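Local coordinates for protein octaprenyl-diphosphate synthase (Bacteroides thetaiotaomicron, PDB 3RMG) that probably acts as a magnesium-dependent prenyltransferase of the FPP/GGPP synthase family, building linear isoprenoid diphosphates, at residues G203-I208 against E292-K297. Sequence-based numbering, arbitrary orientation.
Sequences GEYIGI and EQYKKK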
ATOM      1  N   GLY A 203     -21.532  -9.292  -9.416  1.00 28.85           N
ATOM      2  CA  GLY A 203     -20.753  -8.066  -9.381  1.00 28.38           C
ATOM      3  C   GLY A 203     -19.828  -8.009 -10.574  1.00 39.25           C
ATOM      4  O   GLY A 203     -19.544  -6.935 -11.127  1.00 35.65           O
ATOM      5  N   GLU A 204     -19.326  -9.170 -10.977  1.00 35.07           N
ATOM      6  CA  GLU A 204     -18.433  -9.190 -12.116  1.00 36.78           C
ATOM      7  C   GLU A 204     -19.200  -8.770 -13.365  1.00 37.74           C
ATOM      8  O   GLU A 204     -18.706  -7.962 -14.144  1.00 31.61           O
ATOM      9  CB  GLU A 204     -17.779 -10.558 -12.313  1.00 27.65           C
ATOM     10  CG  GLU A 204     -16.972 -10.646 -13.606  1.00 46.29           C
ATOM     11  CD  GLU A 204     -16.164 -11.926 -13.687  1.00 52.48           C
ATOM     12  OE1 GLU A 204     -16.516 -12.807 -14.503  1.00 52.55           O
ATOM     13  OE2 GLU A 204     -15.193 -12.055 -12.911  1.00 56.62           O
ATOM     14  N   TYR A 205     -20.391  -9.327 -13.580  1.00 27.63           N
ATOM     15  CA  TYR A 205     -21.154  -8.927 -14.757  1.00 33.07           C
ATOM     16  C   TYR A 205     -21.386  -7.421 -14.751  1.00 37.70           C
ATOM     17  O   TYR A 205     -21.282  -6.755 -15.791  1.00 35.29           O
ATOM     18  CB  TYR A 205     -22.503  -9.641 -14.840  1.00 29.69           C
ATOM     19  CG  TYR A 205     -22.411 -11.083 -15.271  1.00 39.76           C
ATOM     20  CD1 TYR A 205     -23.403 -11.989 -14.937  1.00 32.81           C
ATOM     21  CD2 TYR A 205     -21.315 -11.550 -15.990  1.00 41.28           C
ATOM     22  CE1 TYR A 205     -23.330 -13.323 -15.337  1.00 33.44           C
ATOM     23  CE2 TYR A 205     -21.236 -12.876 -16.386  1.00 37.07           C
ATOM     24  CZ  TYR A 205     -22.255 -13.751 -16.062  1.00 33.59           C
ATOM     25  OH  TYR A 205     -22.188 -15.069 -16.452  1.00 55.36           O
ATOM     26  N   ILE A 206     -21.714  -6.892 -13.577  1.00 36.51           N
ATOM     27  CA  ILE A 206     -22.006  -5.466 -13.438  1.00 36.79           C
ATOM     28  C   ILE A 206     -20.771  -4.608 -13.731  1.00 41.78           C
ATOM     29  O   ILE A 206     -20.848  -3.594 -14.464  1.00 37.22           O
ATOM     30  CB  ILE A 206     -22.565  -5.162 -12.035  1.00 38.07           C
ATOM     31  CG1 ILE A 206     -23.994  -5.728 -11.914  1.00 32.80           C
ATOM     32  CG2 ILE A 206     -22.522  -3.663 -11.747  1.00 29.93           C
ATOM     33  CD1 ILE A 206     -24.557  -5.684 -10.514  1.00 27.24           C
ATOM     34  N   GLY A 207     -19.636  -5.028 -13.168  1.00 29.87           N
ATOM     35  CA  GLY A 207     -18.355  -4.378 -13.407  1.00 29.60           C
ATOM     36  C   GLY A 207     -17.983  -4.369 -14.886  1.00 41.67           C
ATOM     37  O   GLY A 207     -17.414  -3.400 -15.381  1.00 36.06           O
ATOM     38  N   ILE A 208     -18.299  -5.444 -15.605  1.00 34.80           N
ATOM     39  CA  ILE A 208     -18.024  -5.475 -17.044  1.00 38.71           C
ATOM     40  C   ILE A 208     -18.915  -4.507 -17.840  1.00 42.97           C
ATOM     41  O   ILE A 208     -18.418  -3.799 -18.718  1.00 43.10           O
ATOM     42  CB  ILE A 208     -18.125  -6.897 -17.630  1.00 36.59           C
ATOM     43  CG1 ILE A 208     -17.034  -7.790 -17.036  1.00 36.93           C
ATOM     44  CG2 ILE A 208     -17.965  -6.858 -19.146  1.00 34.69           C
ATOM     45  CD1 ILE A 208     -17.149  -9.277 -17.464  1.00 33.90           C
ATOM     46  N   GLU A 292     -25.470  -5.287 -23.478  1.00 49.11           N
ATOM     47  CA  GLU A 292     -26.808  -5.866 -23.385  1.00 48.44           C
ATOM     48  C   GLU A 292     -26.727  -7.357 -23.049  1.00 48.70           C
ATOM     49  O   GLU A 292     -27.518  -7.872 -22.269  1.00 49.57           O
ATOM     50  CB  GLU A 292     -27.528  -5.684 -24.728  1.00 53.44           C
ATOM     51  CG  GLU A 292     -28.971  -5.249 -24.633  1.00 60.84           C
ATOM     52  CD  GLU A 292     -29.141  -4.031 -23.761  1.00 73.80           C
ATOM     53  OE1 GLU A 292     -28.209  -3.199 -23.724  1.00 81.04           O
ATOM     54  OE2 GLU A 292     -30.202  -3.909 -23.111  1.00 73.52           O
ATOM     55  N   GLN A 293     -25.771  -8.052 -23.652  1.00 47.23           N
ATOM     56  CA  GLN A 293     -25.579  -9.462 -23.361  1.00 50.19           C
ATOM     57  C   GLN A 293     -25.227  -9.680 -21.887  1.00 49.67           C
ATOM     58  O   GLN A 293     -25.795 -10.560 -21.238  1.00 48.38           O
ATOM     59  CB  GLN A 293     -24.487 -10.058 -24.253  1.00 48.59           C
ATOM     60  CG  GLN A 293     -24.921 -10.347 -25.684  1.00 62.06           C
ATOM     61  CD  GLN A 293     -23.734 -10.445 -26.646  1.00 72.66           C
ATOM     62  OE1 GLN A 293     -23.900 -10.376 -27.862  1.00 79.92           O
ATOM     63  NE2 GLN A 293     -22.532 -10.593 -26.097  1.00 72.76           N
ATOM     64  N   TYR A 294     -24.288  -8.892 -21.366  1.00 39.12           N
ATOM     65  CA  TYR A 294     -23.873  -9.055 -19.976  1.00 43.19           C
ATOM     66  C   TYR A 294     -24.958  -8.625 -18.998  1.00 42.03           C
ATOM     67  O   TYR A 294     -25.099  -9.202 -17.918  1.00 42.61           O
ATOM     68  CB  TYR A 294     -22.554  -8.334 -19.687  1.00 41.77           C
ATOM     69  CG  TYR A 294     -21.361  -9.155 -20.096  1.00 37.55           C
ATOM     70  CD1 TYR A 294     -20.882 -10.173 -19.278  1.00 33.61           C
ATOM     71  CD2 TYR A 294     -20.713  -8.920 -21.309  1.00 50.57           C
ATOM     72  CE1 TYR A 294     -19.790 -10.935 -19.662  1.00 48.15           C
ATOM     73  CE2 TYR A 294     -19.620  -9.683 -21.707  1.00 40.85           C
ATOM     74  CZ  TYR A 294     -19.172 -10.685 -20.887  1.00 43.16           C
ATOM     75  OH  TYR A 294     -18.094 -11.429 -21.275  1.00 53.82           O
ATOM     76  N   LYS A 295     -25.722  -7.616 -19.384  1.00 39.97           N
ATOM     77  CA  LYS A 295     -26.849  -7.159 -18.589  1.00 41.96           C
ATOM     78  C   LYS A 295     -27.880  -8.268 -18.495  1.00 41.81           C
ATOM     79  O   LYS A 295     -28.465  -8.498 -17.435  1.00 38.06           O
ATOM     80  CB  LYS A 295     -27.484  -5.936 -19.231  1.00 39.17           C
ATOM     81  CG  LYS A 295     -28.509  -5.244 -18.383  1.00 41.99           C
ATOM     82  CD  LYS A 295     -29.057  -4.046 -19.133  1.00 60.95           C
ATOM     83  CE  LYS A 295     -30.215  -3.412 -18.402  1.00 68.36           C
ATOM     84  NZ  LYS A 295     -31.037  -2.574 -19.320  1.00 70.45           N
ATOM     85  N   LYS A 296     -28.107  -8.962 -19.603  1.00 39.97           N
ATOM     86  CA  LYS A 296     -29.074 -10.051 -19.584  1.00 41.62           C
ATOM     87  C   LYS A 296     -28.534 -11.203 -18.744  1.00 41.17           C
ATOM     88  O   LYS A 296     -29.278 -11.848 -18.012  1.00 46.04           O
ATOM     89  CB  LYS A 296     -29.401 -10.525 -21.004  1.00 44.14           C
ATOM     90  CG  LYS A 296     -30.291 -11.757 -21.050  1.00 50.92           C
ATOM     91  CD  LYS A 296     -30.236 -12.413 -22.422  1.00 66.74           C
ATOM     92  CE  LYS A 296     -30.657 -13.883 -22.384  1.00 71.53           C
ATOM     93  NZ  LYS A 296     -32.096 -14.054 -22.040  1.00 63.07           N
ATOM     94  N   LYS A 297     -27.235 -11.466 -18.840  1.00 39.55           N
ATOM     95  CA  LYS A 297     -26.635 -12.492 -18.001  1.00 41.70           C
ATOM     96  C   LYS A 297     -26.883 -12.164 -16.530  1.00 39.90           C
ATOM     97  O   LYS A 297     -27.186 -13.049 -15.720  1.00 35.04           O
ATOM     98  CB  LYS A 297     -25.142 -12.612 -18.282  1.00 46.15           C
ATOM     99  CG  LYS A 297     -24.795 -13.355 -19.584  1.00 42.09           C
ATOM    100  CD  LYS A 297     -23.281 -13.492 -19.693  1.00 54.10           C
ATOM    101  CE  LYS A 297     -22.802 -13.476 -21.142  1.00 59.07           C
ATOM    102  NZ  LYS A 297     -23.020 -14.784 -21.807  1.00 60.20           N
TER
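Tyr-205 meets Tyr-294 and Lys-297 where two helices of the all-helical isoprenoid synthase fold, 193-217 and 283-302, pack antiparallel. The evidence is an angle of 159° between the N-to-C directions of the short segments, whose axes approach to 8.9 Å. No hydrogen bond joins the two segments; apolar and CH-pi contacts carry the packing.

The Tyr-205 side chain can be followed outward. Its CB lies 4.1 Å from the carbonyl O of Tyr-294. With CG anti to the carbonyl carbon (chi1 -75°), the ring swings across to the second helix. CD2 then comes 3.6 Å from Tyr-294 CD1, near the plane of that ring and at its edge. The ring planes stand at 58°, an oblique aromatic pair. CE2 approaches both Tyr-294 CD1 and Lys-297 CD. Along the other edge of the ring, CD1 lies against CB and the carbonyl C of Lys-297, and CE1 sits 3.5 Å from Lys-297 CB, which makes a CH-pi contact over one face, displaced toward the rim; both partners lie on the same side of the ring plane. At the tip, CZ and OH both reach Lys-297 CD, the lysine chain crossing the tyrosine at about a right angle.

Tyr-294 is flanked in turn by Ile-208, whose CG2 stands over the centre of one face as a second CH-pi contact. Beyond the pair, Arg-171 of helix 163-172 touches both Ile-208 and Tyr-294, and so ties this interface to a third helix. The other branch of the isoleucine also takes part: Ile-208 CD1 lies 3.8 Å from Tyr-294 CE1.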